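Local coordinates for mandelate racemase/muconate lactonizing enzyme family protein (Azoarcus sp., PDB 2QDE), which belongs to the mandelate racemase/muconate lactonizing enzyme family of the enolase superfamily, pairing an N-terminal alpha+beta domain with a TIM-barrel-type domain, and holds a barium ion, at residues A306-H311 / P363-E368; V34-H39 / A105-A110. One frame throughout, in Å; residues are numbered along the deposited sequence.

In the fold
Contact 1 lies in the barrel domain, where helix 303-315 meets the loop that follows strand 356-358; contact 2 lies in the N-terminal domain, where strand 31-40 meets helix 101-119. Their centres are about 12 Å apart, and the two join at Phe109. Pro308 CG of contact 1 comes to 3.6 Å from Phe109 CG of contact 2, and Leu365 CD1 comes to 3.8 Å from Phe109 O. Helix 101-119 thus faces its own sheet in contact 2 and the barrel domain at contact 1, so the pair spans the interface between domains. The barium site, formed by Asp195, Asn197, Glu221 and Asp246, includes no residue of either contact.

Contact 1 of 2, residues A306-H311 / P363-E368; sequences ASPAAH and PGLGIE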
ATOM      1  N   ALA A 306      39.055   9.396 -16.863  1.00 17.70           N
ATOM      2  CA  ALA A 306      38.057   8.883 -17.802  1.00 18.31           C
ATOM      3  C   ALA A 306      38.151   7.385 -18.088  1.00 18.79           C
ATOM      4  O   ALA A 306      37.162   6.763 -18.484  1.00 18.48           O
ATOM      5  CB  ALA A 306      38.139   9.660 -19.108  1.00 17.32           C
ATOM      6  N   SER A 307      39.326   6.799 -17.872  1.00 17.75           N
ATOM      7  CA  SER A 307      39.537   5.379 -18.170  1.00 19.88           C
ATOM      8  C   SER A 307      38.665   4.313 -17.504  1.00 18.64           C
ATOM      9  O   SER A 307      38.115   3.456 -18.194  1.00 18.23           O
ATOM     10  CB  SER A 307      41.005   5.017 -17.963  1.00 20.59           C
ATOM     11  OG  SER A 307      41.779   5.609 -18.981  1.00 25.51           O
ATOM     12  N   PRO A 308      38.539   4.329 -16.167  1.00 17.72           N
ATOM     13  CA  PRO A 308      37.692   3.291 -15.558  1.00 17.96           C
ATOM     14  C   PRO A 308      36.310   3.251 -16.222  1.00 17.72           C
ATOM     15  O   PRO A 308      35.825   2.186 -16.619  1.00 16.79           O
ATOM     16  CB  PRO A 308      37.627   3.715 -14.088  1.00 17.50           C
ATOM     17  CG  PRO A 308      38.958   4.377 -13.877  1.00 17.70           C
ATOM     18  CD  PRO A 308      39.116   5.215 -15.138  1.00 16.31           C
ATOM     19  N   ALA A 309      35.691   4.420 -16.353  1.00 16.65           N
ATOM     20  CA  ALA A 309      34.382   4.525 -16.978  1.00 16.90           C
ATOM     21  C   ALA A 309      34.426   4.059 -18.440  1.00 17.79           C
ATOM     22  O   ALA A 309      33.515   3.383 -18.906  1.00 17.02           O
ATOM     23  CB  ALA A 309      33.877   5.971 -16.896  1.00 15.64           C
ATOM     24  N   ALA A 310      35.486   4.413 -19.163  1.00 16.92           N
ATOM     25  CA  ALA A 310      35.598   4.005 -20.564  1.00 14.92           C
ATOM     26  C   ALA A 310      35.554   2.481 -20.670  1.00 16.35           C
ATOM     27  O   ALA A 310      34.859   1.932 -21.528  1.00 16.64           O
ATOM     28  CB  ALA A 310      36.885   4.539 -21.173  1.00 14.20           C
ATOM     29  N   HIS A 311      36.287   1.799 -19.794  1.00 15.29           N
ATOM     30  CA  HIS A 311      36.309   0.338 -19.802  1.00 15.85           C
ATOM     31  C   HIS A 311      34.935  -0.246 -19.435  1.00 16.88           C
ATOM     32  O   HIS A 311      34.448  -1.189 -20.076  1.00 15.61           O
ATOM     33  CB  HIS A 311      37.377  -0.164 -18.830  1.00 18.07           C
ATOM     34  CG  HIS A 311      38.775  -0.021 -19.349  1.00 20.12           C
ATOM     35  ND1 HIS A 311      39.321  -0.893 -20.266  1.00 21.82           N
ATOM     36  CD2 HIS A 311      39.730   0.907 -19.097  1.00 22.38           C
ATOM     37  CE1 HIS A 311      40.553  -0.511 -20.557  1.00 21.92           C
ATOM     38  NE2 HIS A 311      40.826   0.578 -19.861  1.00 22.01           N
ATOM     39  N   PRO A 363      47.224  -2.982 -21.284  1.00 24.16           N
ATOM     40  CA  PRO A 363      46.938  -3.727 -20.053  1.00 22.70           C
ATOM     41  C   PRO A 363      46.424  -2.806 -18.949  1.00 21.83           C
ATOM     42  O   PRO A 363      46.837  -1.647 -18.862  1.00 21.40           O
ATOM     43  CB  PRO A 363      48.292  -4.341 -19.696  1.00 23.79           C
ATOM     44  CG  PRO A 363      49.029  -4.386 -21.026  1.00 24.47           C
ATOM     45  CD  PRO A 363      48.655  -3.067 -21.626  1.00 23.47           C
ATOM     46  N   GLY A 364      45.544  -3.329 -18.095  1.00 21.79           N
ATOM     47  CA  GLY A 364      44.990  -2.524 -17.015  1.00 20.45           C
ATOM     48  C   GLY A 364      44.123  -1.406 -17.573  1.00 20.08           C
ATOM     49  O   GLY A 364      43.372  -1.618 -18.526  1.00 19.00           O
ATOM     50  N   LEU A 365      44.216  -0.212 -16.995  1.00 18.64           N
ATOM     51  CA  LEU A 365      43.421   0.912 -17.489  1.00 19.38           C
ATOM     52  C   LEU A 365      43.998   1.440 -18.802  1.00 19.62           C
ATOM     53  O   LEU A 365      43.403   2.306 -19.447  1.00 19.77           O
ATOM     54  CB  LEU A 365      43.368   2.037 -16.448  1.00 17.90           C
ATOM     55  CG  LEU A 365      42.557   1.727 -15.186  1.00 17.48           C
ATOM     56  CD1 LEU A 365      42.817   2.785 -14.128  1.00 18.11           C
ATOM     57  CD2 LEU A 365      41.068   1.664 -15.537  1.00 16.32           C
ATOM     58  N   GLY A 366      45.163   0.917 -19.182  1.00 19.48           N
ATOM     59  CA  GLY A 366      45.806   1.322 -20.420  1.00 20.73           C
ATOM     60  C   GLY A 366      46.306   2.755 -20.481  1.00 20.94           C
ATOM     61  O   GLY A 366      46.297   3.366 -21.551  1.00 21.04           O
ATOM     62  N   ILE A 367      46.748   3.288 -19.344  1.00 19.93           N
ATOM     63  CA  ILE A 367      47.243   4.658 -19.271  1.00 21.10           C
ATOM     64  C   ILE A 367      48.709   4.743 -18.829  1.00 22.48           C
ATOM     65  O   ILE A 367      49.145   4.021 -17.927  1.00 22.76           O
ATOM     66  CB  ILE A 367      46.395   5.502 -18.282  1.00 20.93           C
ATOM     67  CG1 ILE A 367      44.936   5.558 -18.756  1.00 19.66           C
ATOM     68  CG2 ILE A 367      46.981   6.907 -18.148  1.00 18.89           C
ATOM     69  CD1 ILE A 367      44.737   6.284 -20.069  1.00 20.00           C
ATOM     70  N   GLU A 368      49.447   5.646 -19.468  1.00 24.56           N
ATOM     71  CA  GLU A 368      50.861   5.897 -19.166  1.00 25.69           C
ATOM     72  C   GLU A 368      50.941   7.324 -18.633  1.00 23.07           C
ATOM     73  O   GLU A 368      50.628   8.275 -19.351  1.00 23.49           O
ATOM     74  CB  GLU A 368      51.705   5.806 -20.435  1.00 28.07           C
ATOM     75  CG  GLU A 368      51.516   4.536 -21.225  1.00 35.32           C
ATOM     76  CD  GLU A 368      52.426   3.431 -20.762  1.00 39.17           C
ATOM     77  OE1 GLU A 368      52.572   3.257 -19.528  1.00 41.28           O
ATOM     78  OE2 GLU A 368      52.993   2.731 -21.629  1.00 41.38           O
TER
HETATM   79  O   HOH W   1      42.266   3.852 -21.217  1.00 28.10           O
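His311 turns the edge of its imidazole to Leu365 O, with NE2-H donating at 3.1 Å and an N-H...O angle of 166°. The oxygen lies almost in the ring plane, but the nitrogen sits well above the plane of the Leu365 carbonyl, 60° out of it, and so is not on a lone pair. A water donates a second bond to Leu365 O at 2.6 Å. The same water donates to Ser307 OG at 2.9 Å, bridging helix and loop beside the direct bond. In Ser307 a chi1 of -71° sets OG beside the backbone N, where it can bond to Gly303 O one helical turn back. Ile367 packs tightly there, its CG1 3.2 Å from Ser307 OG. The leucine side chain reaches the helix at Pro308: CD2 lies 3.7 Å from Pro308 N, at the kink where the helical bond to the previous turn is missing, and also meets CG of the proline ring. A type II' turn from Pro363 to Gly366, closed by Gly366 N to Pro363 O and with Gly364 at positive phi, presents Leu365 to the helix, while Asp113 of the N-terminal domain binds Leu365 N. The fold is the modified TIM barrel of the enolase superfamily; here the loop after strand 356-358 packs on helix 303-315, which follows strand 294-296.

Contact 2 of 2, residues V34-H39 / A105-A110; sequences VLLKLH and ATVDFA
Thr106 O accepts the helical bond of Ala110 N at 3.2 Å and is also met by a methyl group of the strand, Leu36 CD2, at 3.4 Å. That methyl sits in a shallow notch of the helix surface: Val107 CA is 3.5 Å away, Val107 CG2 flanks it, and Ala110 CB closes the next turn at 3.9 Å. Leu36 gets there with CG anti to its backbone N (chi1 172°), which sends CG and CD2 out over the helix. Nearer the strand backbone, Leu36 CB rests against Thr106 CG2 at 3.5 Å. Thr106 divides its two branches: the methyl faces the leucine, while OG1 turns back along its own helix to bond Gln102 O. Leu38, two residues farther on and on the same strand face, lays CG and its CD1 branch against Ala110 CB, each 3.7 Å away.

This is sheet-on-helix packing in the N-terminal domain of the enolase superfamily, an antiparallel sheet with helices laid on one face. Strand 31-40 runs between strands 5-15 and 45-49; the axes of segments 34-39 and 105-110 cross at -47°, 8.4 Å apart at closest approach. Leu36 pairs with Thr106 and Leu38 with Ala110, so an alternate-residue step in the strand matches one helical turn. Helix 62-78 flanks the same core, with Ile69 and Leu78 on Val107. Lys37 points from the other strand face and forms a salt bridge with Glu371. On the helix, Asp108 starts away from the strand, and its carboxylate takes bonds from the backbone N of Leu277 and Leu278 in the barrel domain.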
ATOM      1  N   VAL A  34      42.928  13.962  -6.711  1.00 19.14           N
ATOM      2  CA  VAL A  34      43.958  13.119  -6.148  1.00 19.21           C
ATOM      3  C   VAL A  34      44.303  11.962  -7.076  1.00 19.44           C
ATOM      4  O   VAL A  34      43.441  11.460  -7.795  1.00 17.98           O
ATOM      5  CB  VAL A  34      43.477  12.582  -4.773  1.00 21.89           C
ATOM      6  CG1 VAL A  34      43.804  11.118  -4.620  1.00 22.92           C
ATOM      7  CG2 VAL A  34      44.107  13.391  -3.657  1.00 20.84           C
ATOM      8  N   LEU A  35      45.573  11.563  -7.071  1.00 18.36           N
ATOM      9  CA  LEU A  35      46.029  10.427  -7.861  1.00 17.88           C
ATOM     10  C   LEU A  35      46.463   9.372  -6.857  1.00 19.17           C
ATOM     11  O   LEU A  35      47.016   9.696  -5.802  1.00 20.45           O
ATOM     12  CB  LEU A  35      47.217  10.788  -8.755  1.00 17.92           C
ATOM     13  CG  LEU A  35      47.050  11.802  -9.888  1.00 19.23           C
ATOM     14  CD1 LEU A  35      48.297  11.744 -10.764  1.00 19.51           C
ATOM     15  CD2 LEU A  35      45.807  11.499 -10.726  1.00 19.12           C
ATOM     16  N   LEU A  36      46.211   8.111  -7.184  1.00 18.12           N
ATOM     17  CA  LEU A  36      46.565   7.009  -6.306  1.00 17.97           C
ATOM     18  C   LEU A  36      47.508   6.034  -6.991  1.00 18.67           C
ATOM     19  O   LEU A  36      47.365   5.736  -8.177  1.00 18.97           O
ATOM     20  CB  LEU A  36      45.304   6.251  -5.880  1.00 18.30           C
ATOM     21  CG  LEU A  36      45.486   4.934  -5.110  1.00 18.90           C
ATOM     22  CD1 LEU A  36      46.129   5.200  -3.753  1.00 18.47           C
ATOM     23  CD2 LEU A  36      44.134   4.260  -4.933  1.00 18.70           C
ATOM     24  N   LYS A  37      48.474   5.539  -6.233  1.00 18.39           N
ATOM     25  CA  LYS A  37      49.403   4.551  -6.750  1.00 18.68           C
ATOM     26  C   LYS A  37      49.496   3.419  -5.750  1.00 19.17           C
ATOM     27  O   LYS A  37      49.827   3.639  -4.583  1.00 20.33           O
ATOM     28  CB  LYS A  37      50.798   5.146  -6.975  1.00 20.13           C
ATOM     29  CG  LYS A  37      50.906   6.033  -8.196  1.00 19.70           C
ATOM     30  CD  LYS A  37      52.343   6.506  -8.405  1.00 22.41           C
ATOM     31  CE  LYS A  37      52.447   7.479  -9.579  1.00 22.25           C
ATOM     32  NZ  LYS A  37      53.840   8.015  -9.731  1.00 24.76           N
ATOM     33  N   LEU A  38      49.179   2.211  -6.206  1.00 17.90           N
ATOM     34  CA  LEU A  38      49.263   1.026  -5.369  1.00 18.06           C
ATOM     35  C   LEU A  38      50.458   0.227  -5.876  1.00 18.92           C
ATOM     36  O   LEU A  38      50.376  -0.456  -6.900  1.00 18.85           O
ATOM     37  CB  LEU A  38      47.987   0.189  -5.474  1.00 16.61           C
ATOM     38  CG  LEU A  38      46.671   0.840  -5.033  1.00 17.51           C
ATOM     39  CD1 LEU A  38      45.568  -0.215  -5.058  1.00 19.23           C
ATOM     40  CD2 LEU A  38      46.811   1.430  -3.633  1.00 16.77           C
ATOM     41  N   HIS A  39      51.575   0.338  -5.163  1.00 19.97           N
ATOM     42  CA  HIS A  39      52.800  -0.360  -5.538  1.00 20.78           C
ATOM     43  C   HIS A  39      52.813  -1.815  -5.100  1.00 20.19           C
ATOM     44  O   HIS A  39      52.542  -2.117  -3.942  1.00 21.14           O
ATOM     45  CB  HIS A  39      54.013   0.333  -4.919  1.00 20.33           C
ATOM     46  CG  HIS A  39      54.184   1.757  -5.345  1.00 21.10           C
ATOM     47  ND1 HIS A  39      53.459   2.793  -4.796  1.00 21.33           N
ATOM     48  CD2 HIS A  39      54.990   2.315  -6.279  1.00 19.58           C
ATOM     49  CE1 HIS A  39      53.812   3.928  -5.372  1.00 20.74           C
ATOM     50  NE2 HIS A  39      54.740   3.665  -6.276  1.00 22.79           N
ATOM     51  N   ALA A 105      36.213   4.370  -4.579  1.00 14.37           N
ATOM     52  CA  ALA A 105      36.260   4.208  -6.027  1.00 15.61           C
ATOM     53  C   ALA A 105      37.696   4.303  -6.531  1.00 15.66           C
ATOM     54  O   ALA A 105      38.123   3.518  -7.371  1.00 14.22           O
ATOM     55  CB  ALA A 105      35.406   5.270  -6.701  1.00 14.22           C
ATOM     56  N   THR A 106      38.435   5.273  -6.009  1.00 16.21           N
ATOM     57  CA  THR A 106      39.818   5.475  -6.405  1.00 15.32           C
ATOM     58  C   THR A 106      40.663   4.228  -6.154  1.00 14.53           C
ATOM     59  O   THR A 106      41.487   3.845  -6.990  1.00 15.79           O
ATOM     60  CB  THR A 106      40.412   6.667  -5.657  1.00 14.99           C
ATOM     61  OG1 THR A 106      39.642   7.835  -5.964  1.00 14.14           O
ATOM     62  CG2 THR A 106      41.856   6.901  -6.077  1.00 16.17           C
ATOM     63  N   VAL A 107      40.455   3.597  -5.003  1.00 13.52           N
ATOM     64  CA  VAL A 107      41.180   2.383  -4.657  1.00 13.84           C
ATOM     65  C   VAL A 107      40.808   1.279  -5.651  1.00 15.63           C
ATOM     66  O   VAL A 107      41.671   0.583  -6.185  1.00 14.14           O
ATOM     67  CB  VAL A 107      40.819   1.922  -3.225  1.00 13.36           C
ATOM     68  CG1 VAL A 107      41.408   0.540  -2.950  1.00 14.92           C
ATOM     69  CG2 VAL A 107      41.338   2.931  -2.215  1.00 13.48           C
ATOM     70  N   ASP A 108      39.508   1.143  -5.894  1.00 15.27           N
ATOM     71  CA  ASP A 108      38.969   0.146  -6.819  1.00 15.80           C
ATOM     72  C   ASP A 108      39.575   0.301  -8.218  1.00 14.88           C
ATOM     73  O   ASP A 108      39.929  -0.690  -8.862  1.00 14.93           O
ATOM     74  CB  ASP A 108      37.440   0.296  -6.877  1.00 15.92           C
ATOM     75  CG  ASP A 108      36.796  -0.548  -7.967  1.00 17.49           C
ATOM     76  OD1 ASP A 108      36.083  -1.524  -7.639  1.00 18.68           O
ATOM     77  OD2 ASP A 108      36.998  -0.234  -9.157  1.00 18.67           O
ATOM     78  N   PHE A 109      39.690   1.543  -8.683  1.00 15.16           N
ATOM     79  CA  PHE A 109      40.250   1.819 -10.007  1.00 16.34           C
ATOM     80  C   PHE A 109      41.684   1.310 -10.124  1.00 17.48           C
ATOM     81  O   PHE A 109      42.041   0.681 -11.121  1.00 16.56           O
ATOM     82  CB  PHE A 109      40.255   3.322 -10.315  1.00 16.69           C
ATOM     83  CG  PHE A 109      38.889   3.958 -10.341  1.00 16.97           C
ATOM     84  CD1 PHE A 109      37.735   3.188 -10.522  1.00 17.05           C
ATOM     85  CD2 PHE A 109      38.760   5.339 -10.197  1.00 14.93           C
ATOM     86  CE1 PHE A 109      36.472   3.791 -10.555  1.00 16.10           C
ATOM     87  CE2 PHE A 109      37.505   5.953 -10.229  1.00 16.63           C
ATOM     88  CZ  PHE A 109      36.362   5.174 -10.409  1.00 16.57           C
ATOM     89  N   ALA A 110      42.496   1.598  -9.106  1.00 16.86           N
ATOM     90  CA  ALA A 110      43.898   1.185  -9.096  1.00 17.37           C
ATOM     91  C   ALA A 110      44.045  -0.322  -8.939  1.00 16.76           C
ATOM     92  O   ALA A 110      45.013  -0.907  -9.412  1.00 17.66           O
ATOM     93  CB  ALA A 110      44.666   1.913  -7.978  1.00 15.46           C
TER